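Side-chain contacts in proteasome accessory factor B/C (PafBC) (Paenarthrobacter aurescens, PDB 6SJ9), which probably acts as a transcriptional regulator of the bacterial DNA damage response, pairing winged helix-turn-helix domains with WYL and WCX domains: residues A[653-656]-A[657-661]; A[293-296]-A[297-301]; A[642-645]-A[646-649]. All coordinates share one frame; numbering follows the deposited sequence.

How the contacts relate
Contacts 1 and 3 sit on the same element, helix 645-659 of the C-terminal WCX domain, with centres about 17 Å apart: contact 3 starts the helix, and contact 1 lies near its C-terminal end. Contact 2 belongs to the other WCX domain, at the turn from helix 285-294 into strand 299-303. Chemistry follows place. At the solvent-facing start of the helix, contact 3 relies on charged and amide groups; contact 2, buried, uses a type II' beta turn and apolar packing; contact 1, partly buried, is mostly backbone bonds with one aliphatic pair. Contacts 1 and 2 touch, through A658 CB, 3.5 Å from G296 C, and a probable hydrogen bond of 2.9 Å from Q661 NE2 to V299 O, so the two WCX domains meet here.

Contact 1 of 3, residues A[653-656]-A[657-661]; sequences AWID and AALVQ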
ATOM      1  N   ALA A 653     -21.483  13.475 -12.678  1.00 73.44           N
ATOM      2  CA  ALA A 653     -21.217  13.658 -14.104  1.00 75.03           C
ATOM      3  C   ALA A 653     -20.179  12.648 -14.614  1.00 75.11           C
ATOM      4  O   ALA A 653     -20.312  12.107 -15.731  1.00 72.19           O
ATOM      5  CB  ALA A 653     -20.777  15.103 -14.358  1.00 72.53           C
ATOM      6  N   TRP A 654     -19.152  12.366 -13.795  1.00 72.71           N
ATOM      7  CA  TRP A 654     -18.184  11.321 -14.130  1.00 66.31           C
ATOM      8  C   TRP A 654     -18.894   9.989 -14.336  1.00 63.39           C
ATOM      9  O   TRP A 654     -18.752   9.356 -15.395  1.00 64.85           O
ATOM     10  CB  TRP A 654     -17.145  11.260 -13.012  1.00 67.97           C
ATOM     11  CG  TRP A 654     -16.194  10.104 -12.963  1.00 67.55           C
ATOM     12  CD1 TRP A 654     -16.337   8.961 -12.246  1.00 68.83           C
ATOM     13  CD2 TRP A 654     -14.899  10.042 -13.567  1.00 68.55           C
ATOM     14  NE1 TRP A 654     -15.225   8.161 -12.397  1.00 67.85           N
ATOM     15  CE2 TRP A 654     -14.327   8.807 -13.202  1.00 67.40           C
ATOM     16  CE3 TRP A 654     -14.186  10.893 -14.416  1.00 72.01           C
ATOM     17  CZ2 TRP A 654     -13.076   8.404 -13.651  1.00 65.66           C
ATOM     18  CZ3 TRP A 654     -12.950  10.499 -14.856  1.00 73.27           C
ATOM     19  CH2 TRP A 654     -12.396   9.259 -14.466  1.00 69.22           C
ATOM     20  N   ILE A 655     -19.752   9.607 -13.378  1.00 60.85           N
ATOM     21  CA  ILE A 655     -20.508   8.354 -13.488  1.00 63.09           C
ATOM     22  C   ILE A 655     -21.429   8.391 -14.710  1.00 71.54           C
ATOM     23  O   ILE A 655     -21.502   7.428 -15.489  1.00 76.55           O
ATOM     24  CB  ILE A 655     -21.315   8.093 -12.200  1.00 60.02           C
ATOM     25  CG1 ILE A 655     -20.389   7.869 -10.995  1.00 60.07           C
ATOM     26  CG2 ILE A 655     -22.245   6.902 -12.392  1.00 61.28           C
ATOM     27  CD1 ILE A 655     -21.075   7.974  -9.647  1.00 60.68           C
ATOM     28  N   ASP A 656     -22.177   9.490 -14.882  1.00 71.70           N
ATOM     29  CA  ASP A 656     -23.088   9.567 -16.024  1.00 76.15           C
ATOM     30  C   ASP A 656     -22.324   9.490 -17.333  1.00 73.58           C
ATOM     31  O   ASP A 656     -22.706   8.743 -18.239  1.00 75.39           O
ATOM     32  CB  ASP A 656     -23.944  10.838 -15.975  1.00 81.58           C
ATOM     33  CG  ASP A 656     -25.013  10.779 -14.899  1.00 84.80           C
ATOM     34  OD1 ASP A 656     -25.184   9.682 -14.312  1.00 85.79           O
ATOM     35  OD2 ASP A 656     -25.670  11.822 -14.648  1.00 84.76           O
ATOM     36  N   ALA A 657     -21.224  10.238 -17.442  1.00 69.88           N
ATOM     37  CA  ALA A 657     -20.416  10.145 -18.654  1.00 70.21           C
ATOM     38  C   ALA A 657     -19.934   8.703 -18.885  1.00 71.21           C
ATOM     39  O   ALA A 657     -19.944   8.205 -20.017  1.00 74.03           O
ATOM     40  CB  ALA A 657     -19.238  11.122 -18.545  1.00 67.02           C
ATOM     41  N   ALA A 658     -19.549   8.003 -17.814  1.00 68.21           N
ATOM     42  CA  ALA A 658     -19.172   6.598 -17.933  1.00 66.21           C
ATOM     43  C   ALA A 658     -20.338   5.741 -18.413  1.00 69.72           C
ATOM     44  O   ALA A 658     -20.161   4.851 -19.251  1.00 72.52           O
ATOM     45  CB  ALA A 658     -18.648   6.093 -16.585  1.00 60.31           C
ATOM     46  N   LEU A 659     -21.541   5.988 -17.890  1.00 71.29           N
ATOM     47  CA  LEU A 659     -22.676   5.137 -18.224  1.00 74.46           C
ATOM     48  C   LEU A 659     -23.143   5.349 -19.659  1.00 78.37           C
ATOM     49  O   LEU A 659     -23.515   4.389 -20.348  1.00 78.73           O
ATOM     50  CB  LEU A 659     -23.827   5.395 -17.262  1.00 76.86           C
ATOM     51  CG  LEU A 659     -23.756   4.687 -15.919  1.00 75.24           C
ATOM     52  CD1 LEU A 659     -24.791   5.285 -14.977  1.00 77.23           C
ATOM     53  CD2 LEU A 659     -24.027   3.214 -16.122  1.00 76.46           C
ATOM     54  N   VAL A 660     -23.140   6.596 -20.131  1.00 79.49           N
ATOM     55  CA  VAL A 660     -23.632   6.876 -21.472  1.00 82.11           C
ATOM     56  C   VAL A 660     -22.826   6.178 -22.548  1.00 82.59           C
ATOM     57  O   VAL A 660     -23.266   6.143 -23.690  1.00 86.88           O
ATOM     58  CB  VAL A 660     -23.653   8.392 -21.763  1.00 84.21           C
ATOM     59  CG1 VAL A 660     -24.511   9.133 -20.741  1.00 87.05           C
ATOM     60  CG2 VAL A 660     -22.241   8.950 -21.804  1.00 79.99           C
ATOM     61  N   GLN A 661     -21.639   5.658 -22.228  1.00 80.81           N
ATOM     62  CA  GLN A 661     -20.897   4.868 -23.206  1.00 80.23           C
ATOM     63  C   GLN A 661     -21.621   3.578 -23.540  1.00 80.97           C
ATOM     64  O   GLN A 661     -21.394   3.013 -24.610  1.00 82.61           O
ATOM     65  CB  GLN A 661     -19.498   4.517 -22.694  1.00 78.77           C
ATOM     66  CG  GLN A 661     -18.590   5.686 -22.416  1.00 81.60           C
ATOM     67  CD  GLN A 661     -17.261   5.237 -21.801  1.00 83.31           C
ATOM     68  OE1 GLN A 661     -16.196   5.351 -22.433  1.00 88.33           O
ATOM     69  NE2 GLN A 661     -17.324   4.700 -20.574  1.00 75.49           N
TER
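A653 is bonded to A657 in the last turns of helix 645-659, the C-terminal helix of a ferredoxin-like WCX domain, by the i to i+4 pattern of an alpha-helix. The carbonyl of A653 accepts A657 N at 2.7 Å, and the A657 methyl rests against the same oxygen. One residue on, W654 O takes A658 N at 2.9 Å, while the indole is carried off the helix to other partners: its NE1 hydrogen-bonds to S633 OG and its ring meets H298 edge-to-face. I655 adds the side-chain part of the contact. Its CG2, placed anti to the backbone N (CG1 at chi1 -65°), runs alongside L659, both side chains pointing the same way, and reaches L659 CD1 at 4.0 Å; the backbones below are joined by L659 N to I655 O at 2.8 Å. Helix 305-323 lies against this aliphatic pair, with A318 touching I655 and L315 touching L659. D656 turns its carboxylate back to a salt bridge with R652, but its carbonyl looks forward and receives V660 N at 2.9 Å, with V660 CG1 packed on the same oxygen. The Q661 amide also reaches the other WCX domain, OE1 to R275 and NE2 to V299 O; locally, NE2 donates to A658 O at 3.1 Å, almost straight at 169°, on a lone pair in the carbonyl plane.

Contact 2 of 3, residues A[293-296]-A[297-301]; sequences ASYG and PHVKV
Y295 overlaps V299 through its CB, which lies 3.7 Å from V299 CG1; the same methyl stands at the edge of the phenol ring, near its plane. With V299 CG1 set between the backbone N and the carbonyl carbon (chi1 60°), this branch is turned back toward the end of the helix, while the phenol leads away to hydrogen-bond E291 through OH. Between the two residues the chain reverses, with G296 adopting positive phi (52°) and P297 following it. Just beyond, H298 N donates to Y295 O at 3.1 Å, a somewhat bent bond of 151°. H298 CB approaches the same oxygen to 3.4 Å, so one carbonyl serves both as acceptor and as a packing surface. The imidazole is anchored by ND1 to D252, and P297 packs on helix 645-659 of the other WCX domain, against A657 and A658. Backbone and side chains together thus carry the chain from helix 285-294 into strand 299-303, at the edge of the domain's four-stranded antiparallel sheet, through a type II' beta turn with glycine at position i+1 and proline at i+2.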
ATOM      1  N   ALA A 293     -14.202   0.242 -13.543  1.00 52.58           N
ATOM      2  CA  ALA A 293     -15.195   1.206 -13.060  1.00 51.39           C
ATOM      3  C   ALA A 293     -14.531   2.427 -12.446  1.00 53.93           C
ATOM      4  O   ALA A 293     -15.076   3.541 -12.534  1.00 54.04           O
ATOM      5  CB  ALA A 293     -16.069   0.563 -11.974  1.00 46.32           C
ATOM      6  N   SER A 294     -13.374   2.219 -11.791  1.00 46.79           N
ATOM      7  CA  SER A 294     -12.612   3.318 -11.212  1.00 49.97           C
ATOM      8  C   SER A 294     -12.144   4.283 -12.299  1.00 50.47           C
ATOM      9  O   SER A 294     -11.892   5.463 -12.018  1.00 52.57           O
ATOM     10  CB  SER A 294     -11.450   2.770 -10.352  1.00 49.10           C
ATOM     11  OG  SER A 294     -10.247   2.696 -11.096  1.00 51.00           O
ATOM     12  N   TYR A 295     -12.019   3.810 -13.520  1.00 49.66           N
ATOM     13  CA  TYR A 295     -11.557   4.658 -14.609  1.00 55.91           C
ATOM     14  C   TYR A 295     -12.706   5.413 -15.307  1.00 58.29           C
ATOM     15  O   TYR A 295     -12.440   6.281 -16.152  1.00 58.42           O
ATOM     16  CB  TYR A 295     -10.787   3.826 -15.640  1.00 56.83           C
ATOM     17  CG  TYR A 295      -9.541   3.132 -15.133  1.00 54.82           C
ATOM     18  CD1 TYR A 295      -8.757   3.685 -14.130  1.00 54.24           C
ATOM     19  CD2 TYR A 295      -9.175   1.887 -15.642  1.00 55.85           C
ATOM     20  CE1 TYR A 295      -7.608   3.022 -13.662  1.00 53.98           C
ATOM     21  CE2 TYR A 295      -8.038   1.218 -15.200  1.00 55.23           C
ATOM     22  CZ  TYR A 295      -7.260   1.781 -14.208  1.00 57.45           C
ATOM     23  OH  TYR A 295      -6.150   1.072 -13.770  1.00 60.45           O
ATOM     24  N   GLY A 296     -13.965   5.123 -14.961  1.00 58.16           N
ATOM     25  CA  GLY A 296     -15.111   5.840 -15.500  1.00 61.45           C
ATOM     26  C   GLY A 296     -15.217   5.960 -17.019  1.00 64.22           C
ATOM     27  O   GLY A 296     -15.256   4.964 -17.756  1.00 63.24           O
ATOM     28  N   PRO A 297     -15.351   7.198 -17.515  1.00 65.38           N
ATOM     29  CA  PRO A 297     -15.483   7.387 -18.967  1.00 68.94           C
ATOM     30  C   PRO A 297     -14.187   7.173 -19.736  1.00 67.52           C
ATOM     31  O   PRO A 297     -14.241   7.103 -20.955  1.00 72.11           O
ATOM     32  CB  PRO A 297     -15.956   8.837 -19.087  1.00 70.61           C
ATOM     33  CG  PRO A 297     -15.281   9.498 -17.917  1.00 67.63           C
ATOM     34  CD  PRO A 297     -15.307   8.487 -16.795  1.00 63.94           C
ATOM     35  N   HIS A 298     -13.039   7.018 -19.076  1.00 66.12           N
ATOM     36  CA  HIS A 298     -11.800   6.781 -19.810  1.00 65.48           C
ATOM     37  C   HIS A 298     -11.720   5.401 -20.449  1.00 64.40           C
ATOM     38  O   HIS A 298     -10.774   5.140 -21.188  1.00 67.07           O
ATOM     39  CB  HIS A 298     -10.604   6.972 -18.891  1.00 66.42           C
ATOM     40  CG  HIS A 298     -10.445   8.367 -18.387  1.00 72.28           C
ATOM     41  ND1 HIS A 298     -10.908   9.470 -19.083  1.00 75.06           N
ATOM     42  CD2 HIS A 298      -9.888   8.844 -17.245  1.00 71.64           C
ATOM     43  CE1 HIS A 298     -10.633  10.565 -18.392  1.00 74.45           C
ATOM     44  NE2 HIS A 298     -10.011  10.212 -17.275  1.00 73.57           N
ATOM     45  N   VAL A 299     -12.681   4.523 -20.211  1.00 63.20           N
ATOM     46  CA  VAL A 299     -12.623   3.164 -20.731  1.00 63.10           C
ATOM     47  C   VAL A 299     -14.037   2.698 -21.023  1.00 66.55           C
ATOM     48  O   VAL A 299     -14.989   3.053 -20.320  1.00 69.12           O
ATOM     49  CB  VAL A 299     -11.885   2.202 -19.749  1.00 60.20           C
ATOM     50  CG1 VAL A 299     -12.578   2.130 -18.355  1.00 55.95           C
ATOM     51  CG2 VAL A 299     -11.759   0.800 -20.347  1.00 59.48           C
ATOM     52  N   LYS A 300     -14.158   1.912 -22.078  1.00 68.13           N
ATOM     53  CA  LYS A 300     -15.352   1.147 -22.382  1.00 70.30           C
ATOM     54  C   LYS A 300     -14.942  -0.299 -22.593  1.00 71.54           C
ATOM     55  O   LYS A 300     -13.979  -0.568 -23.315  1.00 73.73           O
ATOM     56  CB  LYS A 300     -16.065   1.662 -23.655  1.00 70.72           C
ATOM     57  CG  LYS A 300     -17.266   0.819 -24.045  1.00 69.80           C
ATOM     58  CD  LYS A 300     -17.791   1.246 -25.421  1.00 73.74           C
ATOM     59  CE  LYS A 300     -19.097   0.568 -25.808  1.00 76.31           C
ATOM     60  NZ  LYS A 300     -19.494   0.906 -27.240  1.00 82.36           N
ATOM     61  N   VAL A 301     -15.618  -1.214 -21.912  1.00 71.46           N
ATOM     62  CA  VAL A 301     -15.442  -2.636 -22.178  1.00 71.32           C
ATOM     63  C   VAL A 301     -16.196  -2.960 -23.464  1.00 76.32           C
ATOM     64  O   VAL A 301     -17.414  -2.758 -23.540  1.00 80.28           O
ATOM     65  CB  VAL A 301     -15.970  -3.495 -21.019  1.00 67.17           C
ATOM     66  CG1 VAL A 301     -15.869  -4.974 -21.371  1.00 66.25           C
ATOM     67  CG2 VAL A 301     -15.228  -3.203 -19.733  1.00 61.26           C
TER

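Contact 3 of 3, residues A[642-645]-A[646-649]; sequences LEPE and SLRQ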
ATOM      1  N   LEU A 642     -22.279  13.158  -0.086  1.00 65.80           N
ATOM      2  CA  LEU A 642     -23.356  14.019   0.409  1.00 70.49           C
ATOM      3  C   LEU A 642     -23.001  15.505   0.339  1.00 73.19           C
ATOM      4  O   LEU A 642     -23.792  16.310  -0.147  1.00 74.73           O
ATOM      5  CB  LEU A 642     -23.679  13.639   1.864  1.00 63.87           C
ATOM      6  CG  LEU A 642     -24.032  12.159   2.045  1.00 58.68           C
ATOM      7  CD1 LEU A 642     -24.385  11.839   3.458  1.00 60.17           C
ATOM      8  CD2 LEU A 642     -25.196  11.811   1.152  1.00 56.36           C
ATOM      9  N   GLU A 643     -21.790  15.869   0.757  1.00 74.79           N
ATOM     10  CA  GLU A 643     -21.297  17.239   0.815  1.00 77.89           C
ATOM     11  C   GLU A 643     -19.804  17.233   0.576  1.00 74.08           C
ATOM     12  O   GLU A 643     -19.108  16.328   1.048  1.00 74.85           O
ATOM     13  CB  GLU A 643     -21.569  17.896   2.176  1.00 85.85           C
ATOM     14  CG  GLU A 643     -23.001  18.203   2.463  1.00 96.74           C
ATOM     15  CD  GLU A 643     -23.156  18.973   3.764  1.00103.62           C
ATOM     16  OE1 GLU A 643     -22.124  19.198   4.449  1.00102.80           O
ATOM     17  OE2 GLU A 643     -24.299  19.410   4.057  1.00107.98           O
ATOM     18  N   PRO A 644     -19.270  18.267  -0.059  1.00 72.50           N
ATOM     19  CA  PRO A 644     -20.017  19.428  -0.534  1.00 72.36           C
ATOM     20  C   PRO A 644     -20.709  19.166  -1.866  1.00 73.66           C
ATOM     21  O   PRO A 644     -20.328  18.250  -2.592  1.00 74.93           O
ATOM     22  CB  PRO A 644     -18.937  20.494  -0.654  1.00 71.01           C
ATOM     23  CG  PRO A 644     -17.681  19.710  -0.942  1.00 69.19           C
ATOM     24  CD  PRO A 644     -17.816  18.489  -0.100  1.00 68.14           C
ATOM     25  N   GLU A 645     -21.765  19.945  -2.133  1.00 75.26           N
ATOM     26  CA  GLU A 645     -22.630  19.713  -3.286  1.00 76.42           C
ATOM     27  C   GLU A 645     -21.858  19.783  -4.603  1.00 72.99           C
ATOM     28  O   GLU A 645     -22.150  19.037  -5.550  1.00 71.20           O
ATOM     29  CB  GLU A 645     -23.779  20.736  -3.288  1.00 79.49           C
ATOM     30  CG  GLU A 645     -24.728  20.581  -4.458  1.00 81.47           C
ATOM     31  CD  GLU A 645     -25.501  19.258  -4.460  1.00 86.98           C
ATOM     32  OE1 GLU A 645     -25.571  18.574  -3.412  1.00 88.08           O
ATOM     33  OE2 GLU A 645     -26.018  18.878  -5.537  1.00 90.97           O
ATOM     34  N   SER A 646     -20.909  20.709  -4.705  1.00 71.55           N
ATOM     35  CA  SER A 646     -20.144  20.826  -5.935  1.00 74.01           C
ATOM     36  C   SER A 646     -19.482  19.491  -6.278  1.00 75.58           C
ATOM     37  O   SER A 646     -19.689  18.944  -7.373  1.00 76.92           O
ATOM     38  CB  SER A 646     -19.117  21.952  -5.785  1.00 72.20           C
ATOM     39  OG  SER A 646     -18.369  21.769  -4.592  1.00 75.72           O
ATOM     40  N   LEU A 647     -18.778  18.897  -5.303  1.00 72.71           N
ATOM     41  CA  LEU A 647     -18.092  17.629  -5.538  1.00 67.55           C
ATOM     42  C   LEU A 647     -19.071  16.509  -5.837  1.00 66.13           C
ATOM     43  O   LEU A 647     -18.805  15.674  -6.708  1.00 65.94           O
ATOM     44  CB  LEU A 647     -17.230  17.264  -4.325  1.00 66.47           C
ATOM     45  CG  LEU A 647     -16.027  18.159  -4.039  1.00 67.70           C
ATOM     46  CD1 LEU A 647     -15.132  17.551  -3.001  1.00 64.43           C
ATOM     47  CD2 LEU A 647     -15.249  18.338  -5.324  1.00 72.43           C
ATOM     48  N   ARG A 648     -20.248  16.516  -5.196  1.00 67.50           N
ATOM     49  CA  ARG A 648     -21.218  15.450  -5.459  1.00 69.41           C
ATOM     50  C   ARG A 648     -21.655  15.417  -6.919  1.00 74.72           C
ATOM     51  O   ARG A 648     -21.744  14.339  -7.527  1.00 73.57           O
ATOM     52  CB  ARG A 648     -22.446  15.601  -4.560  1.00 67.86           C
ATOM     53  CG  ARG A 648     -23.560  14.635  -4.923  1.00 65.40           C
ATOM     54  CD  ARG A 648     -24.873  15.022  -4.281  1.00 64.24           C
ATOM     55  NE  ARG A 648     -25.961  14.114  -4.626  1.00 63.81           N
ATOM     56  CZ  ARG A 648     -27.226  14.282  -4.239  1.00 71.26           C
ATOM     57  NH1 ARG A 648     -27.561  15.324  -3.491  1.00 71.51           N
ATOM     58  NH2 ARG A 648     -28.159  13.406  -4.595  1.00 76.92           N
ATOM     59  N   GLN A 649     -22.002  16.586  -7.474  1.00 77.68           N
ATOM     60  CA  GLN A 649     -22.485  16.651  -8.855  1.00 78.44           C
ATOM     61  C   GLN A 649     -21.358  16.411  -9.848  1.00 71.71           C
ATOM     62  O   GLN A 649     -21.564  15.785 -10.897  1.00 68.53           O
ATOM     63  CB  GLN A 649     -23.150  18.004  -9.124  1.00 82.76           C
ATOM     64  CG  GLN A 649     -24.390  18.237  -8.292  1.00 90.01           C
ATOM     65  CD  GLN A 649     -25.217  19.413  -8.792  1.00100.87           C
ATOM     66  OE1 GLN A 649     -24.885  20.043  -9.803  1.00104.29           O
ATOM     67  NE2 GLN A 649     -26.300  19.716  -8.080  1.00103.79           N
TER
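P644 occupies the N-cap position of helix 645-659, directly after strand 639-643 of the ferredoxin-like domain, and it meets L647 in the first turn. P644 CG lies 3.8 Å from L647 CG, the ring and the leucine branch crossing at a slant, and L647 also reaches V586 and V588 of the neighbouring strand. P644 follows a cis peptide bond, and its carbonyl accepts R648 N at 3.1 Å. E645 then supplies the polar side. Its CG stands anti to the backbone N (chi1 180°) and the chain bends at chi2 (65°), swinging the carboxylate forward along the first turn, OE1 toward R648 and OE2 toward Q649. There OE2 receives Q649 NE2 at 2.7 Å through its anti lone pair, the two planes nearly perpendicular and the bond bent to 142°. The backbones of this pair are tied as well, Q649 N to E645 O at 3.1 Å. The other oxygen, OE1, comes to the edge of the R648 guanidinium in a long salt bridge, 3.8 Å from NH1. That arginine, extended from CG to NE, has its stronger partner in D322, which its NE engages in a salt bridge, so E645 is a secondary charge beside it. A glutamate here, whose charge would probably suit the helix dipole, belongs to the N-terminal first turn of a helix that follows a strand.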